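Long-range contacts in magnesium and cobalt efflux protein CorC (Neisseria meningitidis, PDB 2PLI), which probably takes part in magnesium and cobalt transport, and is represented here by its transporter-associated domain, which binds zinc: residues Asn11-Ile22 and Thr26-Phe35; Val65-Thr73 and His83-Lys91. All coordinates share one frame; numbering follows the deposited sequence.

Interaction 1 of 2, residues Asn11-Ile22 and Thr26-Phe35; sequences NIHAVSSERWRI and TEIEDINTFF. With ZN (zinc ion), chain G; ZN (zinc ion), chain U.
The indole of W20 receives two phenylalanine edges on a single face, in one T-shaped (edge-to-face) and one offset edge-to-face pair, making an aromatic cluster. F35 meets the six-membered ring, with centroids 5.0 Å apart and planes at 86°, while F34 stands offset over the five-membered ring at 84°. The indole's opposite face meets the E18 backbone. F34 reaches its place because its CG is anti to the backbone N (chi1 -173°), whereas F35 keeps CG beside the N; these adjacent residues bring both rings to one indole. I12 completes the cluster from the strand side: its CG2 methyl sits 3.5 Å from the F34 ring centroid, almost on the ring normal, a CH-pi contact. I12 CD1 runs on to CD1 of I31 at 3.8 Å, and I22 touches the same I31 methyl through CG2, at 3.9 Å. Near the helix start, T26 OG1 lies 3.3 Å from N11 CB, but its hydrogen bond goes to H23 O. Zinc marks both margins: H13 NE2 binds one ion, with two waters, and E27 OE2, at the N-cap, binds another with D10 and H13 of a third subunit and D10 of a fourth. Helix 28-35 covers the antiparallel strands 12-14 and 19-23, with I47 of helix 47-55 packing on I22, T26 and I31, and F72 and L70 of strand 70-77 touching I22 and F35 respectively.

Interaction 2 of 2, residues Val65-Thr73 and His83-Lys91; sequences VLIGGLQFT and HTLMATRVK
Five backbone hydrogen bonds join G69-T73 to M86-V90, the ladder expected of an antiparallel hairpin. The T73-M86 pair is doubly bonded, with T73 N to M86 O at 2.8 Å and M86 N to T73 O at 2.9 Å. The two Q71-T88 bonds differ in shape: Q71 N approaches T88 O nearly along the C=O axis, whereas T88 N reaches Q71 O with a more bent N-H...O angle of 155°. A fifth bond, V90 N to G69 O, extends the ladder into the type II' turn I67-L70; here the donor stands well above the carbonyl plane. Two waters bridge the strands. Beside the turn, one donates to G69 O at 2.7 Å and accepts from R89 NH1, so G69 O has two donors; the other accepts from Q71 NE2, donates to M86 O and is hydrogen-bonded to T73 OG1. R89 NH2 turns to F35 O and to S17 of the second subunit.

Packing follows the alternation of the strands, with R89 and V90 each described in one of two conformers. L70, F72, A87 and R89 share one face, where the F72 ring presents CD1 to A87 CB at 3.8 Å and L70 CD2 lies against R89 CG, also 3.8 Å away. On the other face Q71 and T88 lie side by side; with CG anti to the backbone N (chi1 177°), the extended Q71 chain carries NE2 to its water. Beside the turn, V90 CG2 touches L66 CD1 at 4.1 Å. Strand 82-89 is flanked by strands 19-23 and 70-77, the latter bordered by 64-67, while I47 of helix 47-55 packs on F72.

In the fold
From the N terminus, the chain first forms the paired strands 12-14 and 19-23, then turns back so that helix 28-35 packs on them; interaction 1 closes this short loop. The chain next passes through helix 47-55 and strand 64-67 before interaction 2 closes the hairpin of strands 70-77 and 82-89. The two contacts follow in series, neither nested nor crossed, with centres about 10 Å apart. They join where strand 82-89 lies beside strand 19-23: backbone hydrogen bonds probably link W20 with A87 and I22 with L85. The late hairpin thus bridges the early strands and strand 64-67, uniting the domain's antiparallel sheet.

Interaction 1 of 2, residues Asn11-Ile22 and Thr26-Phe35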
loop_
_atom_site.group_PDB
_atom_site.type_symbol
_atom_site.label_atom_id
_atom_site.label_comp_id
_atom_site.label_asym_id
_atom_site.label_seq_id
_atom_site.Cartn_x
_atom_site.Cartn_y
_atom_site.Cartn_z
ATOM N N ASN A 11 -4.268 -5.126 -1.828
ATOM C CA ASN A 11 -3.759 -6.446 -1.444
ATOM C C ASN A 11 -4.384 -6.880 -0.117
ATOM O O ASN A 11 -4.475 -8.043 0.145
ATOM C CB ASN A 11 -2.248 -6.553 -1.392
ATOM C CG ASN A 11 -1.572 -5.473 -0.635
ATOM O OD1 ASN A 11 -2.156 -4.796 0.227
ATOM N ND2 ASN A 11 -0.258 -5.264 -0.974
ATOM N N ILE A 12 -4.772 -5.905 0.707
ATOM C CA ILE A 12 -5.486 -6.149 1.963
ATOM C C ILE A 12 -6.793 -5.402 1.861
ATOM O O ILE A 12 -6.796 -4.179 2.017
ATOM C CB ILE A 12 -4.702 -5.656 3.212
ATOM C CG1 ILE A 12 -3.298 -6.252 3.289
ATOM C CG2 ILE A 12 -5.478 -5.974 4.503
ATOM C CD1 ILE A 12 -2.434 -5.711 4.419
ATOM N N HIS A 13 -7.875 -6.118 1.579
ATOM C CA HIS A 13 -9.143 -5.492 1.197
ATOM C C HIS A 13 -10.154 -5.671 2.279
ATOM O O HIS A 13 -10.480 -6.786 2.616
ATOM C CB HIS A 13 -9.658 -6.148 -0.049
ATOM C CG HIS A 13 -10.914 -5.541 -0.537
ATOM N ND1 HIS A 13 -11.010 -4.193 -0.839
ATOM C CD2 HIS A 13 -12.124 -6.084 -0.780
ATOM C CE1 HIS A 13 -12.255 -3.934 -1.209
ATOM N NE2 HIS A 13 -12.941 -5.065 -1.178
ATOM N N ALA A 14 -10.663 -4.592 2.833
ATOM C CA ALA A 14 -11.675 -4.736 3.859
ATOM C C ALA A 14 -13.003 -5.055 3.189
ATOM O O ALA A 14 -13.552 -4.194 2.508
ATOM C CB ALA A 14 -11.797 -3.456 4.682
ATOM N N VAL A 15 -13.536 -6.239 3.434
ATOM C CA VAL A 15 -14.824 -6.615 2.898
ATOM C C VAL A 15 -15.951 -6.044 3.746
ATOM O O VAL A 15 -17.101 -5.883 3.275
ATOM C CB VAL A 15 -14.956 -8.142 2.738
ATOM C CG1 VAL A 15 -13.895 -8.677 1.767
ATOM C CG2 VAL A 15 -14.850 -8.857 4.041
ATOM N N SER A 16 -15.616 -5.831 5.019
ATOM C CA SER A 16 -16.360 -5.033 5.984
ATOM C C SER A 16 -15.389 -4.455 7.002
ATOM O O SER A 16 -14.164 -4.709 6.954
ATOM C CB SER A 16 -17.414 -5.895 6.655
ATOM O OG SER A 16 -16.820 -6.952 7.388
ATOM N N SER A 17 -15.891 -3.666 7.943
ATOM C CA SER A 17 -14.960 -2.943 8.799
ATOM C C SER A 17 -14.003 -3.850 9.565
ATOM O O SER A 17 -12.879 -3.432 9.843
ATOM C CB SER A 17 -15.676 -1.976 9.742
ATOM O OG SER A 17 -16.392 -2.676 10.738
ATOM N N GLU A 18 -14.441 -5.073 9.915
ATOM C CA GLU A 18 -13.600 -5.992 10.680
ATOM C C GLU A 18 -13.248 -7.344 10.029
ATOM O O GLU A 18 -12.935 -8.311 10.717
ATOM C CB GLU A 18 -14.154 -6.195 12.085
ATOM C CG GLU A 18 -14.028 -4.948 12.985
ATOM C CD GLU A 18 -12.561 -4.586 13.312
ATOM O OE1 GLU A 18 -11.812 -5.452 13.888
ATOM O OE2 GLU A 18 -12.154 -3.442 12.952
ATOM N N ARG A 19 -13.208 -7.374 8.711
ATOM C CA ARG A 19 -12.863 -8.600 7.995
ATOM C C ARG A 19 -12.166 -8.212 6.714
ATOM O O ARG A 19 -12.590 -7.294 6.037
ATOM C CB ARG A 19 -14.140 -9.355 7.682
ATOM C CG ARG A 19 -13.937 -10.772 7.402
ATOM C CD ARG A 19 -15.159 -11.518 7.973
ATOM N NE ARG A 19 -15.203 -12.824 7.406
ATOM C CZ ARG A 19 -15.879 -13.156 6.323
ATOM N NH1 ARG A 19 -16.689 -12.307 5.698
ATOM N NH2 ARG A 19 -15.764 -14.377 5.920
ATOM N N TRP A 20 -11.087 -8.921 6.406
ATOM C CA TRP A 20 -10.227 -8.565 5.308
ATOM C C TRP A 20 -9.902 -9.735 4.397
ATOM O O TRP A 20 -9.519 -10.811 4.872
ATOM C CB TRP A 20 -8.900 -8.001 5.856
ATOM C CG TRP A 20 -9.113 -6.878 6.787
ATOM C CD1 TRP A 20 -9.228 -5.569 6.457
ATOM C CD2 TRP A 20 -9.272 -6.948 8.211
ATOM N NE1 TRP A 20 -9.469 -4.808 7.576
ATOM C CE2 TRP A 20 -9.525 -5.635 8.664
ATOM C CE3 TRP A 20 -9.244 -7.982 9.153
ATOM C CZ2 TRP A 20 -9.731 -5.337 10.008
ATOM C CZ3 TRP A 20 -9.478 -7.671 10.513
ATOM C CH2 TRP A 20 -9.704 -6.368 10.910
ATOM N N ARG A 21 -9.993 -9.515 3.092
ATOM C CA ARG A 21 -9.542 -10.512 2.147
ATOM C C ARG A 21 -8.135 -10.134 1.739
ATOM O O ARG A 21 -7.908 -8.977 1.318
ATOM C CB ARG A 21 -10.448 -10.557 0.924
ATOM C CG ARG A 21 -10.042 -11.719 0.005
ATOM C CD ARG A 21 -10.909 -11.776 -1.260
ATOM N NE ARG A 21 -12.320 -11.896 -0.977
ATOM C CZ ARG A 21 -13.223 -10.933 -1.186
ATOM N NH1 ARG A 21 -12.873 -9.741 -1.692
ATOM N NH2 ARG A 21 -14.486 -11.157 -0.879
ATOM N N ILE A 22 -7.193 -11.063 1.887
ATOM C CA ILE A 22 -5.777 -10.715 1.730
ATOM C C ILE A 22 -5.095 -11.588 0.664
ATOM O O ILE A 22 -5.153 -12.818 0.725
ATOM C CB ILE A 22 -5.024 -10.906 3.090
ATOM C CG1 ILE A 22 -5.663 -10.058 4.192
ATOM C CG2 ILE A 22 -3.529 -10.551 2.958
ATOM C CD1 ILE A 22 -4.998 -10.167 5.566
ATOM N N THR A 26 1.095 -10.701 -0.293
ATOM C CA THR A 26 1.301 -9.465 0.489
ATOM C C THR A 26 2.523 -9.653 1.418
ATOM O O THR A 26 2.651 -10.661 2.101
ATOM C CB THR A 26 0.089 -9.103 1.317
ATOM O OG1 THR A 26 -1.060 -8.972 0.479
ATOM C CG2 THR A 26 0.353 -7.795 2.069
ATOM N N GLU A 27 3.433 -8.694 1.387
ATOM C CA GLU A 27 4.652 -8.793 2.164
ATOM C C GLU A 27 4.348 -8.635 3.634
ATOM O O GLU A 27 3.513 -7.800 4.056
ATOM C CB GLU A 27 5.662 -7.758 1.642
ATOM C CG GLU A 27 6.112 -8.120 0.234
ATOM C CD GLU A 27 6.765 -6.988 -0.542
ATOM O OE1 GLU A 27 7.722 -6.364 -0.061
ATOM O OE2 GLU A 27 6.370 -6.658 -1.709
ATOM N N ILE A 28 5.093 -9.475 4.385
ATOM C CA ILE A 28 4.849 -9.473 5.834
ATOM C C ILE A 28 4.969 -8.080 6.436
ATOM O O ILE A 28 4.176 -7.717 7.291
ATOM C CB ILE A 28 5.792 -10.496 6.539
ATOM C CG1 ILE A 28 5.431 -11.922 6.134
ATOM C CG2 ILE A 28 5.693 -10.326 8.059
ATOM C CD1 ILE A 28 6.419 -12.987 6.722
ATOM N N GLU A 29 5.913 -7.256 5.950
ATOM C CA GLU A 29 6.047 -5.904 6.489
ATOM C C GLU A 29 4.832 -5.035 6.234
ATOM O O GLU A 29 4.480 -4.204 7.047
ATOM C CB GLU A 29 7.274 -5.203 5.935
ATOM C CG GLU A 29 8.557 -5.931 6.217
ATOM C CD GLU A 29 8.978 -6.900 5.161
ATOM O OE1 GLU A 29 8.175 -7.393 4.355
ATOM O OE2 GLU A 29 10.190 -7.175 5.123
ATOM N N ASP A 30 4.186 -5.249 5.101
ATOM C CA ASP A 30 2.973 -4.515 4.788
ATOM C C ASP A 30 1.765 -4.976 5.597
ATOM O O ASP A 30 0.890 -4.159 5.998
ATOM C CB ASP A 30 2.743 -4.510 3.292
ATOM C CG ASP A 30 3.894 -3.804 2.549
ATOM O OD1 ASP A 30 4.349 -2.715 2.985
ATOM O OD2 ASP A 30 4.421 -4.398 1.585
ATOM N N ILE A 31 1.675 -6.256 6.008
ATOM C CA ILE A 31 0.736 -6.789 6.982
ATOM C C ILE A 31 0.960 -6.098 8.323
ATOM O O ILE A 31 0.037 -5.646 8.967
ATOM C CB ILE A 31 0.924 -8.313 7.132
ATOM C CG1 ILE A 31 0.545 -9.026 5.805
ATOM C CG2 ILE A 31 0.118 -8.847 8.311
ATOM C CD1 ILE A 31 -0.963 -9.043 5.429
ATOM N N ASN A 32 2.224 -5.952 8.695
ATOM C CA ASN A 32 2.526 -5.393 10.004
ATOM C C ASN A 32 2.100 -3.942 10.113
ATOM O O ASN A 32 1.563 -3.518 11.131
ATOM C CB ASN A 32 4.015 -5.553 10.326
ATOM C CG ASN A 32 4.383 -6.988 10.705
ATOM O OD1 ASN A 32 3.541 -7.804 11.094
ATOM N ND2 ASN A 32 5.668 -7.276 10.643
ATOM N N THR A 33 2.330 -3.178 9.050
ATOM C CA THR A 33 1.909 -1.772 9.025
ATOM C C THR A 33 0.395 -1.675 9.144
ATOM O O THR A 33 -0.128 -0.836 9.895
ATOM C CB THR A 33 2.439 -1.098 7.763
ATOM O OG1 THR A 33 3.859 -1.164 7.804
ATOM C CG2 THR A 33 2.021 0.361 7.684
ATOM N N PHE A 34 -0.288 -2.558 8.419
ATOM C CA PHE A 34 -1.745 -2.510 8.335
ATOM C C PHE A 34 -2.407 -2.856 9.645
ATOM O O PHE A 34 -3.373 -2.177 10.072
ATOM C CB PHE A 34 -2.233 -3.395 7.199
ATOM C CG PHE A 34 -3.719 -3.276 6.930
ATOM C CD1 PHE A 34 -4.188 -2.412 5.909
ATOM C CD2 PHE A 34 -4.652 -4.028 7.638
ATOM C CE1 PHE A 34 -5.522 -2.313 5.615
ATOM C CE2 PHE A 34 -5.979 -3.931 7.354
ATOM C CZ PHE A 34 -6.443 -3.049 6.374
ATOM N N PHE A 35 -1.886 -3.877 10.323
ATOM C CA PHE A 35 -2.535 -4.420 11.489
ATOM C C PHE A 35 -1.878 -4.064 12.803
ATOM O O PHE A 35 -2.443 -4.326 13.853
ATOM C CB PHE A 35 -2.598 -5.946 11.405
ATOM C CG PHE A 35 -3.575 -6.447 10.394
ATOM C CD1 PHE A 35 -4.935 -6.378 10.630
ATOM C CD2 PHE A 35 -3.143 -6.976 9.189
ATOM C CE1 PHE A 35 -5.834 -6.804 9.688
ATOM C CE2 PHE A 35 -4.036 -7.420 8.249
ATOM C CZ PHE A 35 -5.383 -7.321 8.477
HETATM ZN ZN ZN G . -14.814 -5.398 -1.876
HETATM ZN ZN ZN U . 7.104 -5.105 -2.676
HETATM O O HOH W 1 -14.519 -4.817 -3.828
HETATM O O HOH W 2 -15.335 -7.270 -1.215
#

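Interaction 2 of 2, residues Val65-Thr73 and His83-Lys91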
loop_
_atom_site.group_PDB
_atom_site.type_symbol
_atom_site.label_atom_id
_atom_site.label_comp_id
_atom_site.label_asym_id
_atom_site.label_seq_id
_atom_site.Cartn_x
_atom_site.Cartn_y
_atom_site.Cartn_z
ATOM N N VAL A 65 -5.607 -20.753 10.730
ATOM C CA VAL A 65 -4.507 -20.619 11.657
ATOM C C VAL A 65 -4.570 -19.295 12.407
ATOM O O VAL A 65 -4.852 -18.246 11.826
ATOM C CB VAL A 65 -3.128 -20.898 10.960
ATOM C CG1 VAL A 65 -2.854 -19.858 9.954
ATOM C CG2 VAL A 65 -2.024 -21.056 11.980
ATOM N N LEU A 66 -4.346 -19.358 13.717
ATOM C CA LEU A 66 -4.209 -18.154 14.539
ATOM C C LEU A 66 -2.744 -17.760 14.654
ATOM O O LEU A 66 -1.908 -18.566 15.087
ATOM C CB LEU A 66 -4.755 -18.393 15.964
ATOM C CG LEU A 66 -6.197 -18.852 16.126
ATOM C CD1 LEU A 66 -6.723 -18.475 17.529
ATOM C CD2 LEU A 66 -7.085 -18.298 15.050
ATOM N N ILE A 67 -2.426 -16.525 14.287
ATOM C CA ILE A 67 -1.056 -16.033 14.421
ATOM C C ILE A 67 -1.147 -14.679 15.097
ATOM O O ILE A 67 -1.712 -13.730 14.555
ATOM C CB ILE A 67 -0.339 -15.858 13.071
ATOM C CG1 ILE A 67 -0.634 -17.026 12.116
ATOM C CG2 ILE A 67 1.168 -15.643 13.318
ATOM C CD1 ILE A 67 -0.010 -16.854 10.703
ATOM N N GLY A 68 -0.608 -14.587 16.303
ATOM C CA GLY A 68 -0.789 -13.367 17.052
ATOM C C GLY A 68 -2.284 -13.196 17.265
ATOM O O GLY A 68 -3.002 -14.163 17.600
ATOM N N GLY A 69 -2.770 -11.988 17.070
ATOM C CA GLY A 69 -4.167 -11.702 17.368
ATOM C C GLY A 69 -5.061 -11.769 16.142
ATOM O O GLY A 69 -6.151 -11.211 16.162
ATOM N N LEU A 70 -4.592 -12.429 15.089
ATOM C CA LEU A 70 -5.339 -12.540 13.839
ATOM C C LEU A 70 -5.588 -14.007 13.491
ATOM O O LEU A 70 -4.691 -14.844 13.635
ATOM C CB LEU A 70 -4.594 -11.896 12.673
ATOM C CG LEU A 70 -4.378 -10.390 12.697
ATOM C CD1 LEU A 70 -3.641 -9.950 11.425
ATOM C CD2 LEU A 70 -5.684 -9.628 12.882
ATOM N N GLN A 71 -6.787 -14.295 12.998
ATOM C CA GLN A 71 -7.130 -15.620 12.465
ATOM C C GLN A 71 -7.152 -15.507 10.955
ATOM O O GLN A 71 -7.811 -14.593 10.394
ATOM C CB GLN A 71 -8.513 -16.047 12.936
ATOM C CG GLN A 71 -8.914 -17.391 12.331
ATOM C CD GLN A 71 -10.331 -17.754 12.640
ATOM O OE1 GLN A 71 -10.626 -18.258 13.732
ATOM N NE2 GLN A 71 -11.236 -17.497 11.698
ATOM N N PHE A 72 -6.436 -16.397 10.294
ATOM C CA PHE A 72 -6.393 -16.436 8.841
ATOM C C PHE A 72 -7.043 -17.719 8.412
ATOM O O PHE A 72 -6.626 -18.783 8.883
ATOM C CB PHE A 72 -4.965 -16.445 8.336
ATOM C CG PHE A 72 -4.227 -15.206 8.634
ATOM C CD1 PHE A 72 -4.331 -14.107 7.823
ATOM C CD2 PHE A 72 -3.488 -15.102 9.801
ATOM C CE1 PHE A 72 -3.676 -12.918 8.134
ATOM C CE2 PHE A 72 -2.805 -13.955 10.121
ATOM C CZ PHE A 72 -2.901 -12.834 9.302
ATOM N N THR A 73 -8.013 -17.632 7.522
ATOM C CA THR A 73 -8.617 -18.816 6.938
ATOM C C THR A 73 -8.269 -18.843 5.477
ATOM O O THR A 73 -8.359 -17.851 4.793
ATOM C CB THR A 73 -10.165 -18.837 7.116
ATOM O OG1 THR A 73 -10.486 -18.686 8.503
ATOM C CG2 THR A 73 -10.751 -20.152 6.605
ATOM N N HIS A 83 -3.280 -18.750 -2.523
ATOM C CA HIS A 83 -3.550 -17.507 -3.193
ATOM C C HIS A 83 -4.216 -16.400 -2.357
ATOM O O HIS A 83 -3.889 -15.219 -2.508
ATOM C CB HIS A 83 -4.364 -17.796 -4.437
ATOM C CG HIS A 83 -3.602 -18.526 -5.499
ATOM N ND1 HIS A 83 -2.599 -17.922 -6.215
ATOM C CD2 HIS A 83 -3.742 -19.767 -6.025
ATOM C CE1 HIS A 83 -2.122 -18.768 -7.116
ATOM N NE2 HIS A 83 -2.810 -19.884 -7.020
ATOM N N THR A 84 -5.201 -16.751 -1.539
ATOM C CA THR A 84 -5.999 -15.769 -0.811
ATOM C C THR A 84 -6.358 -16.262 0.562
ATOM O O THR A 84 -6.679 -17.445 0.758
ATOM C CB THR A 84 -7.314 -15.486 -1.587
ATOM O OG1 THR A 84 -6.970 -15.297 -2.992
ATOM C CG2 THR A 84 -8.008 -14.252 -1.043
ATOM N N LEU A 85 -6.368 -15.315 1.485
ATOM C CA LEU A 85 -6.739 -15.553 2.888
ATOM C C LEU A 85 -7.890 -14.615 3.267
ATOM O O LEU A 85 -8.027 -13.545 2.701
ATOM C CB LEU A 85 -5.551 -15.229 3.787
ATOM C CG LEU A 85 -4.284 -16.067 3.558
ATOM C CD1 LEU A 85 -3.111 -15.409 4.161
ATOM C CD2 LEU A 85 -4.524 -17.499 4.120
HETATM N N MSE A 86 -8.698 -15.038 4.231
HETATM C CA MSE A 86 -9.664 -14.163 4.922
HETATM C C MSE A 86 -9.225 -14.059 6.354
HETATM O O MSE A 86 -9.032 -15.087 7.028
HETATM C CB MSE A 86 -11.066 -14.758 4.847
HETATM C CG MSE A 86 -12.159 -13.877 5.409
HETATM SE SE MSE A 86 -12.464 -12.312 4.264
HETATM C CE MSE A 86 -13.724 -12.998 2.994
ATOM N N ALA A 87 -9.070 -12.830 6.828
ATOM C CA ALA A 87 -8.575 -12.592 8.191
ATOM C C ALA A 87 -9.608 -11.883 9.023
ATOM O O ALA A 87 -10.384 -11.047 8.509
ATOM C CB ALA A 87 -7.337 -11.777 8.168
ATOM N N THR A 88 -9.616 -12.213 10.320
ATOM C CA THR A 88 -10.414 -11.478 11.299
ATOM C C THR A 88 -9.573 -11.432 12.561
ATOM O O THR A 88 -8.635 -12.226 12.733
ATOM C CB THR A 88 -11.757 -12.144 11.575
ATOM O OG1 THR A 88 -11.550 -13.489 11.999
ATOM C CG2 THR A 88 -12.615 -12.124 10.344
ATOM N N ARG A 89 -9.909 -10.485 13.443
ATOM C CA ARG A 89 -9.249 -10.369 14.748
ATOM C C ARG A 89 -9.754 -11.426 15.735
ATOM O O ARG A 89 -10.960 -11.645 15.867
ATOM C CB ARG A 89 -9.455 -8.953 15.323
ATOM C CG ARG A 89 -8.595 -7.886 14.619
ATOM C CD ARG A 89 -8.454 -6.573 15.419
ATOM N NE ARG A 89 -7.541 -5.601 14.767
ATOM C CZ ARG A 89 -6.204 -5.666 14.741
ATOM N NH1 ARG A 89 -5.551 -6.670 15.299
ATOM N NH2 ARG A 89 -5.491 -4.709 14.140
ATOM N N VAL A 90 -8.826 -12.069 16.436
ATOM C CA VAL A 90 -9.161 -13.103 17.416
ATOM C C VAL A 90 -10.044 -12.481 18.483
ATOM O O VAL A 90 -9.844 -11.324 18.838
ATOM C CB VAL A 90 -7.891 -13.663 18.099
ATOM C CG1 VAL A 90 -7.239 -12.576 18.963
ATOM C CG2 VAL A 90 -8.216 -14.907 18.945
ATOM N N LYS A 91 -11.019 -13.241 18.981
ATOM C CA LYS A 91 -11.887 -12.767 20.076
ATOM C C LYS A 91 -11.578 -13.356 21.468
ATOM O O LYS A 91 -10.532 -13.984 21.703
ATOM C CB LYS A 91 -13.362 -13.041 19.740
ATOM C CG LYS A 91 -13.684 -14.479 19.324
ATOM C CD LYS A 91 -15.176 -14.817 19.536
ATOM C CE LYS A 91 -15.437 -15.587 20.831
ATOM N NZ LYS A 91 -16.806 -16.228 20.841
HETATM O O HOH W 3 -5.923 -8.728 17.289
HETATM O O HOH W 4 -10.647 -15.965 9.312
#